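Local coordinates for N-acetylneuraminate lyase (Fusobacterium nucleatum subsp. nucleatum ATCC 25586, PDB 5ZKA), which belongs to the dihydrodipicolinate synthetase family of lyases and aldolases and folds as an eight-stranded TIM barrel, at residues 80-85 / 105-110; 135-140 / 162-167; 14-19 / 256-261. All blocks are in the same frame, centred on the assembly; numbering follows the deposited sequence.

Contact 1 of 3, residues 80-85 / 105-110; sequences LIAQVG and KCLSAV
Gln83 and Ser108 sit side by side as a parallel bridge pair, their side chains on the same face, where strand 79-83 runs beside strand 107-109 in the TIM barrel. The Ser108 hydroxyl lies against the bent start of the glutamine chain, with OG 3.3 Å from Gln83 CG, and hydrogen-bonds Tyr47 OH on strand 45-48, on the far side of strand 79-83. Gln83 carries CG opposite its backbone N (chi1 -154°) and bends at chi2, which swings its amide along the strand ends. There OE1 takes the N-H of Gly85 at 2.8 Å, from above the carbonyl plane. A weak bond runs from Val110 N to Gln83 OE1 at 3.3 Å. NE2 reaches back to Gly49 O. Ile81 lays CG2 beside Ser108 CB at 3.8 Å. Ala82 and Leu107 point through the other face, where Leu107 CD2 meets Val84 CG1 at 4.3 Å under Val99 of helix 89-102, the helix that connects the strands in a beta-alpha-beta crossover. Three backbone bonds join the strands: Ala82 N to Cys106 O (3.0 Å), Ser108 N to Ala82 O and Val84 N to Ser108 O. One buried amide thus links the loops just past three strands, while apolar contact with the helix holds the outward side.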
loop_
_atom_site.group_PDB
_atom_site.type_symbol
_atom_site.label_atom_id
_atom_site.label_comp_id
_atom_site.label_asym_id
_atom_site.label_seq_id
_atom_site.Cartn_x
_atom_site.Cartn_y
_atom_site.Cartn_z
ATOM N N LEU B 80 5.453 -24.084 11.475
ATOM C CA LEU B 80 4.254 -24.508 10.766
ATOM C C LEU B 80 3.042 -23.732 11.259
ATOM O O LEU B 80 2.895 -23.478 12.458
ATOM C CB LEU B 80 3.998 -26.014 10.949
ATOM C CG LEU B 80 5.130 -26.939 10.524
ATOM C CD1 LEU B 80 4.817 -28.374 10.920
ATOM C CD2 LEU B 80 5.384 -26.829 9.037
ATOM N N ILE B 81 2.173 -23.361 10.327
ATOM C CA ILE B 81 0.860 -22.805 10.625
ATOM C C ILE B 81 -0.156 -23.615 9.831
ATOM O O ILE B 81 0.031 -23.825 8.626
ATOM C CB ILE B 81 0.763 -21.313 10.243
ATOM C CG1 ILE B 81 1.854 -20.482 10.930
ATOM C CG2 ILE B 81 -0.626 -20.760 10.549
ATOM C CD1 ILE B 81 1.964 -19.067 10.337
ATOM N N ALA B 82 -1.229 -24.054 10.489
ATOM C CA ALA B 82 -2.289 -24.828 9.841
ATOM C C ALA B 82 -3.546 -23.976 9.719
ATOM O O ALA B 82 -4.137 -23.581 10.731
ATOM C CB ALA B 82 -2.598 -26.105 10.626
ATOM N N GLN B 83 -3.957 -23.699 8.481
ATOM C CA GLN B 83 -5.228 -23.031 8.229
ATOM C C GLN B 83 -6.347 -24.059 8.323
ATOM O O GLN B 83 -6.356 -25.045 7.573
ATOM C CB GLN B 83 -5.226 -22.367 6.848
ATOM C CG GLN B 83 -6.163 -21.182 6.728
ATOM C CD GLN B 83 -7.597 -21.592 6.498
ATOM O OE1 GLN B 83 -8.513 -21.078 7.143
ATOM N NE2 GLN B 83 -7.805 -22.528 5.573
ATOM N N VAL B 84 -7.292 -23.830 9.236
ATOM C CA VAL B 84 -8.363 -24.780 9.505
ATOM C C VAL B 84 -9.748 -24.161 9.349
ATOM O O VAL B 84 -10.746 -24.793 9.695
ATOM C CB VAL B 84 -8.209 -25.400 10.905
ATOM C CG1 VAL B 84 -6.833 -26.012 11.046
ATOM C CG2 VAL B 84 -8.462 -24.344 11.970
ATOM N N GLY B 85 -9.834 -22.938 8.848
ATOM C CA GLY B 85 -11.101 -22.254 8.665
ATOM C C GLY B 85 -11.688 -22.481 7.288
ATOM O O GLY B 85 -11.412 -23.488 6.630
ATOM N N LYS B 105 1.491 -26.248 16.204
ATOM C CA LYS B 105 1.520 -25.357 17.354
ATOM C C LYS B 105 0.979 -23.974 17.028
ATOM O O LYS B 105 1.128 -23.053 17.839
ATOM C CB LYS B 105 2.945 -25.251 17.909
ATOM C CG LYS B 105 3.545 -26.588 18.360
ATOM C CD LYS B 105 2.804 -27.179 19.546
ATOM C CE LYS B 105 3.401 -28.532 19.945
ATOM N NZ LYS B 105 2.412 -29.373 20.673
ATOM N N CYS B 106 0.337 -23.807 15.871
ATOM C CA CYS B 106 -0.258 -22.524 15.525
ATOM C C CYS B 106 -1.303 -22.758 14.448
ATOM O O CYS B 106 -1.041 -23.471 13.476
ATOM C CB CYS B 106 0.793 -21.525 15.037
ATOM S SG CYS B 106 0.120 -19.843 14.876
ATOM N N LEU B 107 -2.480 -22.182 14.641
ATOM C CA LEU B 107 -3.570 -22.271 13.683
ATOM C C LEU B 107 -3.747 -20.933 12.997
ATOM O O LEU B 107 -3.276 -19.895 13.464
ATOM C CB LEU B 107 -4.888 -22.654 14.364
ATOM C CG LEU B 107 -4.824 -23.872 15.280
ATOM C CD1 LEU B 107 -6.165 -24.120 15.943
ATOM C CD2 LEU B 107 -4.414 -25.075 14.452
ATOM N N SER B 108 -4.448 -20.973 11.875
ATOM C CA SER B 108 -4.980 -19.765 11.277
ATOM C C SER B 108 -6.363 -20.098 10.750
ATOM O O SER B 108 -6.717 -21.270 10.574
ATOM C CB SER B 108 -4.081 -19.221 10.160
ATOM O OG SER B 108 -4.081 -20.104 9.057
ATOM N N ALA B 109 -7.162 -19.058 10.536
ATOM C CA ALA B 109 -8.508 -19.293 10.036
ATOM C C ALA B 109 -9.020 -18.041 9.353
ATOM O O ALA B 109 -8.717 -16.922 9.774
ATOM C CB ALA B 109 -9.468 -19.697 11.159
ATOM N N VAL B 110 -9.788 -18.254 8.295
ATOM C CA VAL B 110 -10.658 -17.246 7.716
ATOM C C VAL B 110 -12.078 -17.790 7.813
ATOM O O VAL B 110 -12.284 -19.007 7.738
ATOM C CB VAL B 110 -10.246 -16.931 6.260
ATOM C CG1 VAL B 110 -10.378 -18.154 5.377
ATOM C CG2 VAL B 110 -11.040 -15.763 5.717
#

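Contact 2 of 3, residues 135-140 / 162-167; sequences NYMIIY and EKIIGV
The Tyr136 ring carries the ammonium of Lys163 over one face, with NZ 4.0 Å from the ring centroid and 29° off the ring normal, a cation-pi pair. NZ sits toward the phenol end of the ring, nearest CZ and CE1, while Ile165 CG2 approaches CD1 obliquely at 3.8 Å. The lysine runs extended past Asn135 O and then turns at its last torsion (chi4 -56°), which brings NZ over the ring. This pair stands just before two neighbouring parallel strands of the TIM barrel, 137-140 and 164-169, joined through helix 152-159 as a beta-alpha-beta unit. Asn135 OD1 accepts the N-H of Tyr136, and its ND2 is held by Tyr104 O and Thr100 OG1, so both ends of that amide are tied down. The other ring, Tyr140, points away from 162-167, and its OH bonds to Tyr47 OH and Lys168 NZ.

Further along, the backbones are laced by Met137 N to Lys163 O, Ile165 N to Met137 O and Ile139 N to Gly166 O. Toward the helices, Ile139 meets Ile164 at about a right angle, CG2 against CG2 at 3.7 Å, and sets CG1 3.7 Å from Val167 CB; Phe155 of helix 152-159 packs on both Ile139 and Val167. Ile138 points to the other side, into the barrel. Its chain bends at chi2 (-63°), which folds CD1 back over the backbone of Gly166, 3.6 Å from that residue's CA, over a residue that has no side chain of its own. The same methyl lies 3.8 Å from Ile165 CG1. Two polar atoms are buried here without a partner in the model, Asn135 O and Gly166 N, the latter with Ile138 CD1 3.6 Å away.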
loop_
_atom_site.group_PDB
_atom_site.type_symbol
_atom_site.label_atom_id
_atom_site.label_comp_id
_atom_site.label_asym_id
_atom_site.label_seq_id
_atom_site.Cartn_x
_atom_site.Cartn_y
_atom_site.Cartn_z
ATOM N N ASN B 135 -5.063 -24.123 21.170
ATOM C CA ASN B 135 -3.943 -23.725 20.328
ATOM C C ASN B 135 -3.957 -22.221 20.083
ATOM O O ASN B 135 -4.914 -21.522 20.410
ATOM C CB ASN B 135 -4.003 -24.472 18.991
ATOM C CG ASN B 135 -2.637 -24.792 18.440
ATOM O OD1 ASN B 135 -1.678 -24.045 18.641
ATOM N ND2 ASN B 135 -2.534 -25.927 17.750
ATOM N N TYR B 136 -2.873 -21.735 19.485
ATOM C CA TYR B 136 -2.716 -20.336 19.107
ATOM C C TYR B 136 -3.317 -20.087 17.728
ATOM O O TYR B 136 -3.463 -20.999 16.912
ATOM C CB TYR B 136 -1.242 -19.937 19.110
ATOM C CG TYR B 136 -0.572 -20.240 20.434
ATOM C CD1 TYR B 136 -0.520 -19.287 21.445
ATOM C CD2 TYR B 136 -0.023 -21.495 20.686
ATOM C CE1 TYR B 136 0.074 -19.574 22.665
ATOM C CE2 TYR B 136 0.569 -21.785 21.900
ATOM C CZ TYR B 136 0.616 -20.822 22.881
ATOM O OH TYR B 136 1.206 -21.117 24.089
ATOM N N MET B 137 -3.638 -18.821 17.463
ATOM C CA MET B 137 -4.436 -18.471 16.299
ATOM C C MET B 137 -3.893 -17.228 15.607
ATOM O O MET B 137 -3.604 -16.223 16.265
ATOM C CB MET B 137 -5.898 -18.245 16.705
ATOM C CG MET B 137 -6.774 -17.645 15.615
ATOM S SD MET B 137 -7.102 -18.772 14.249
ATOM C CE MET B 137 -8.135 -19.970 15.085
ATOM N N ILE B 138 -3.774 -17.312 14.280
ATOM C CA ILE B 138 -3.513 -16.176 13.395
ATOM C C ILE B 138 -4.819 -15.831 12.681
ATOM O O ILE B 138 -5.408 -16.687 12.011
ATOM C CB ILE B 138 -2.401 -16.495 12.380
ATOM C CG1 ILE B 138 -1.071 -16.782 13.087
ATOM C CG2 ILE B 138 -2.254 -15.353 11.344
ATOM C CD1 ILE B 138 -0.532 -15.629 13.840
ATOM N N ILE B 139 -5.279 -14.583 12.820
ATOM C CA ILE B 139 -6.499 -14.139 12.153
ATOM C C ILE B 139 -6.148 -13.597 10.775
ATOM O O ILE B 139 -4.990 -13.317 10.465
ATOM C CB ILE B 139 -7.259 -13.074 12.970
ATOM C CG1 ILE B 139 -6.347 -11.874 13.237
ATOM C CG2 ILE B 139 -7.801 -13.666 14.269
ATOM C CD1 ILE B 139 -7.059 -10.677 13.816
ATOM N N TYR B 140 -7.167 -13.465 9.930
ATOM C CA TYR B 140 -7.038 -12.767 8.658
ATOM C C TYR B 140 -7.530 -11.337 8.830
ATOM O O TYR B 140 -8.516 -11.097 9.531
ATOM C CB TYR B 140 -7.847 -13.454 7.555
ATOM C CG TYR B 140 -7.140 -14.605 6.870
ATOM C CD1 TYR B 140 -6.540 -15.611 7.615
ATOM C CD2 TYR B 140 -7.113 -14.711 5.481
ATOM C CE1 TYR B 140 -5.907 -16.671 7.004
ATOM C CE2 TYR B 140 -6.481 -15.775 4.859
ATOM C CZ TYR B 140 -5.878 -16.754 5.631
ATOM O OH TYR B 140 -5.242 -17.826 5.045
ATOM N N GLU B 162 -5.224 -13.628 24.427
ATOM C CA GLU B 162 -3.784 -13.860 24.492
ATOM C C GLU B 162 -3.334 -14.928 23.505
ATOM O O GLU B 162 -2.175 -14.930 23.077
ATOM C CB GLU B 162 -3.379 -14.267 25.918
ATOM C CG GLU B 162 -3.822 -15.680 26.296
ATOM C CD GLU B 162 -4.254 -15.825 27.754
ATOM O OE1 GLU B 162 -4.185 -14.823 28.503
ATOM O OE2 GLU B 162 -4.668 -16.946 28.142
ATOM N N LYS B 163 -4.215 -15.851 23.149
ATOM C CA LYS B 163 -3.873 -16.915 22.219
ATOM C C LYS B 163 -4.099 -16.521 20.765
ATOM O O LYS B 163 -3.753 -17.294 19.866
ATOM C CB LYS B 163 -4.667 -18.182 22.565
ATOM C CG LYS B 163 -4.132 -18.906 23.804
ATOM C CD LYS B 163 -4.725 -20.301 23.937
ATOM C CE LYS B 163 -3.986 -21.108 24.992
ATOM N NZ LYS B 163 -2.528 -21.164 24.698
ATOM N N ILE B 164 -4.668 -15.346 20.508
ATOM C CA ILE B 164 -4.761 -14.805 19.157
ATOM C C ILE B 164 -3.521 -13.939 18.980
ATOM O O ILE B 164 -3.478 -12.794 19.428
ATOM C CB ILE B 164 -6.064 -14.031 18.944
ATOM C CG1 ILE B 164 -7.248 -14.992 19.091
ATOM C CG2 ILE B 164 -6.072 -13.350 17.567
ATOM C CD1 ILE B 164 -8.590 -14.397 18.750
ATOM N N ILE B 165 -2.480 -14.514 18.370
ATOM C CA ILE B 165 -1.134 -13.964 18.496
ATOM C C ILE B 165 -0.707 -13.134 17.298
ATOM O O ILE B 165 0.393 -12.559 17.331
ATOM C CB ILE B 165 -0.097 -15.078 18.748
ATOM C CG1 ILE B 165 -0.049 -16.062 17.574
ATOM C CG2 ILE B 165 -0.388 -15.795 20.077
ATOM C CD1 ILE B 165 1.130 -17.026 17.654
ATOM N N GLY B 166 -1.517 -13.065 16.243
ATOM C CA GLY B 166 -1.130 -12.277 15.081
ATOM C C GLY B 166 -2.187 -12.305 13.988
ATOM O O GLY B 166 -3.281 -12.853 14.152
ATOM N N VAL B 167 -1.842 -11.685 12.859
ATOM C CA VAL B 167 -2.773 -11.484 11.751
ATOM C C VAL B 167 -2.033 -11.656 10.432
ATOM O O VAL B 167 -0.885 -11.219 10.288
ATOM C CB VAL B 167 -3.445 -10.088 11.811
ATOM C CG1 VAL B 167 -2.402 -8.995 12.020
ATOM C CG2 VAL B 167 -4.288 -9.816 10.546
#

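Contact 3 of 3, residues 14-19 / 256-261; sequences ALMVPY and QTIKEI
Residues 14-19 leave their strand and pass as an extended, irregular chain across the side of helical residues 256-261, keeping well clear of the helix backbone: the nearest pair of CA atoms, Met16 and Lys259, is 8.1 Å apart. Side chains fill that gap. Met16 heads toward the helix and bends at both chi2 and chi3, which curls its CE methyl against the aliphatic part of Lys259, 3.5 Å from both CG and CE. Its SD meanwhile lies 3.9 Å from Ile258 CG2. Segment 14-19 runs out from the end of the first strand of the TIM barrel, 10-14, whereas 256-261 belongs to helix 254-264, beyond the last barrel strand, so the contact links the start of the barrel to the C-terminal helices. Lys259 stretches straight beyond CG across to the loop and gives NZ to Val17 O at 2.9 Å, with NZ tilted 23° from the carbonyl plane. A water accepts from NZ at 2.9 Å and from Tyr19 N, bridging the ammonium to the backbone two residues past Val17. NZ also stands at the edge of the Tyr19 ring, near its plane, 3.9 Å from CD1. Pro18 beside it turns to Leu30 and Ile33 of helix 27-39, and Tyr19 also touches Ile58 and Arg273.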
loop_
_atom_site.group_PDB
_atom_site.type_symbol
_atom_site.label_atom_id
_atom_site.label_comp_id
_atom_site.label_asym_id
_atom_site.label_seq_id
_atom_site.Cartn_x
_atom_site.Cartn_y
_atom_site.Cartn_z
ATOM N N ALA B 14 3.039 -20.616 1.275
ATOM C CA ALA B 14 1.709 -21.211 1.215
ATOM C C ALA B 14 1.828 -22.499 0.407
ATOM O O ALA B 14 1.857 -22.485 -0.828
ATOM C CB ALA B 14 0.710 -20.233 0.610
ATOM N N LEU B 15 1.907 -23.621 1.116
ATOM C CA LEU B 15 2.353 -24.876 0.525
ATOM C C LEU B 15 1.443 -25.324 -0.614
ATOM O O LEU B 15 0.230 -25.466 -0.442
ATOM C CB LEU B 15 2.420 -25.952 1.612
ATOM C CG LEU B 15 2.925 -27.326 1.188
ATOM C CD1 LEU B 15 4.395 -27.268 0.796
ATOM C CD2 LEU B 15 2.717 -28.282 2.322
ATOM N N MET B 16 2.044 -25.535 -1.783
ATOM C CA MET B 16 1.337 -26.075 -2.935
ATOM C C MET B 16 1.141 -27.570 -2.762
ATOM O O MET B 16 2.062 -28.275 -2.345
ATOM C CB MET B 16 2.132 -25.821 -4.211
ATOM C CG MET B 16 2.388 -24.367 -4.507
ATOM S SD MET B 16 0.993 -23.613 -5.354
ATOM C CE MET B 16 0.556 -24.927 -6.463
ATOM N N VAL B 17 -0.040 -28.060 -3.112
ATOM C CA VAL B 17 -0.368 -29.480 -3.015
ATOM C C VAL B 17 -0.525 -30.029 -4.427
ATOM O O VAL B 17 -1.299 -29.468 -5.211
ATOM C CB VAL B 17 -1.647 -29.718 -2.187
ATOM C CG1 VAL B 17 -2.003 -31.218 -2.145
ATOM C CG2 VAL B 17 -1.476 -29.164 -0.780
ATOM N N PRO B 18 0.201 -31.085 -4.800
ATOM C CA PRO B 18 0.007 -31.709 -6.111
ATOM C C PRO B 18 -1.025 -32.821 -6.044
ATOM O O PRO B 18 -1.237 -33.449 -5.005
ATOM C CB PRO B 18 1.391 -32.287 -6.418
ATOM C CG PRO B 18 1.874 -32.734 -5.052
ATOM C CD PRO B 18 1.260 -31.771 -4.032
ATOM N N TYR B 19 -1.650 -33.076 -7.193
ATOM C CA TYR B 19 -2.724 -34.050 -7.282
ATOM C C TYR B 19 -2.468 -35.012 -8.434
ATOM O O TYR B 19 -1.882 -34.646 -9.454
ATOM C CB TYR B 19 -4.080 -33.353 -7.464
ATOM C CG TYR B 19 -4.435 -32.446 -6.310
ATOM C CD1 TYR B 19 -4.070 -31.105 -6.320
ATOM C CD2 TYR B 19 -5.121 -32.933 -5.205
ATOM C CE1 TYR B 19 -4.384 -30.273 -5.268
ATOM C CE2 TYR B 19 -5.442 -32.104 -4.142
ATOM C CZ TYR B 19 -5.067 -30.775 -4.181
ATOM O OH TYR B 19 -5.376 -29.941 -3.130
ATOM N N GLN B 256 -1.380 -22.324 -11.861
ATOM C CA GLN B 256 -0.901 -23.249 -12.884
ATOM C C GLN B 256 0.542 -22.935 -13.259
ATOM O O GLN B 256 1.319 -23.850 -13.539
ATOM C CB GLN B 256 -1.813 -23.230 -14.125
ATOM C CG GLN B 256 -1.814 -21.932 -14.913
ATOM C CD GLN B 256 -2.872 -21.931 -16.009
ATOM O OE1 GLN B 256 -3.661 -22.872 -16.114
ATOM N NE2 GLN B 256 -2.897 -20.875 -16.829
ATOM N N THR B 257 0.935 -21.660 -13.213
ATOM C CA THR B 257 2.311 -21.314 -13.577
ATOM C C THR B 257 3.301 -21.747 -12.503
ATOM O O THR B 257 4.395 -22.224 -12.825
ATOM C CB THR B 257 2.422 -19.816 -13.856
ATOM O OG1 THR B 257 1.554 -19.502 -14.940
ATOM C CG2 THR B 257 3.857 -19.421 -14.220
ATOM N N ILE B 258 2.948 -21.583 -11.222
ATOM C CA ILE B 258 3.816 -22.076 -10.149
ATOM C C ILE B 258 4.051 -23.575 -10.300
ATOM O O ILE B 258 5.180 -24.057 -10.134
ATOM C CB ILE B 258 3.225 -21.726 -8.768
ATOM C CG1 ILE B 258 3.317 -20.222 -8.525
ATOM C CG2 ILE B 258 3.967 -22.469 -7.646
ATOM C CD1 ILE B 258 2.465 -19.731 -7.363
ATOM N N LYS B 259 3.002 -24.337 -10.653
ATOM C CA LYS B 259 3.178 -25.784 -10.802
ATOM C C LYS B 259 4.064 -26.121 -12.000
ATOM O O LYS B 259 4.886 -27.044 -11.921
ATOM C CB LYS B 259 1.820 -26.490 -10.909
ATOM C CG LYS B 259 1.041 -26.477 -9.597
ATOM C CD LYS B 259 -0.104 -27.478 -9.545
ATOM C CE LYS B 259 -0.364 -27.891 -8.096
ATOM N NZ LYS B 259 -1.729 -28.453 -7.854
ATOM N N GLU B 260 3.922 -25.384 -13.112
ATOM C CA GLU B 260 4.801 -25.604 -14.259
ATOM C C GLU B 260 6.254 -25.308 -13.918
ATOM O O GLU B 260 7.153 -26.050 -14.323
ATOM C CB GLU B 260 4.364 -24.746 -15.448
ATOM C CG GLU B 260 3.193 -25.299 -16.200
ATOM C CD GLU B 260 3.349 -26.770 -16.517
ATOM O OE1 GLU B 260 4.331 -27.140 -17.196
ATOM O OE2 GLU B 260 2.487 -27.560 -16.090
ATOM N N ILE B 261 6.514 -24.218 -13.186
ATOM C CA ILE B 261 7.896 -23.906 -12.853
ATOM C C ILE B 261 8.450 -24.904 -11.839
ATOM O O ILE B 261 9.631 -25.276 -11.904
ATOM C CB ILE B 261 7.993 -22.451 -12.363
ATOM C CG1 ILE B 261 7.681 -21.508 -13.538
ATOM C CG2 ILE B 261 9.366 -22.188 -11.785
ATOM C CD1 ILE B 261 7.563 -20.024 -13.151
HETATM O O HOH W 1 -1.128 -30.985 -9.110
#

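How the contacts relate
Contacts 1 and 2 are neighbouring pairings within one barrel sheet, their centres 9 Å apart, and they meet where strand 107-109 lies beside strand 137-140: Leu107 N is 2.7 Å from Tyr136 O, and Leu107 O is 2.8 Å from Ile138 N, both probable hydrogen bonds. Contact 3 stands apart, with centres about 20 Å from contact 1 and 27 Å from contact 2, and joins a loop to a helix. All three are largely buried, although contact 2 reaches the surface at Tyr136. Backbone bonds dominate the two strand pairings, supplemented by an amide in one and a cation-pi pair in the other; contact 3 rests on side chains, a methionine packed on the helix and one lysine with a water.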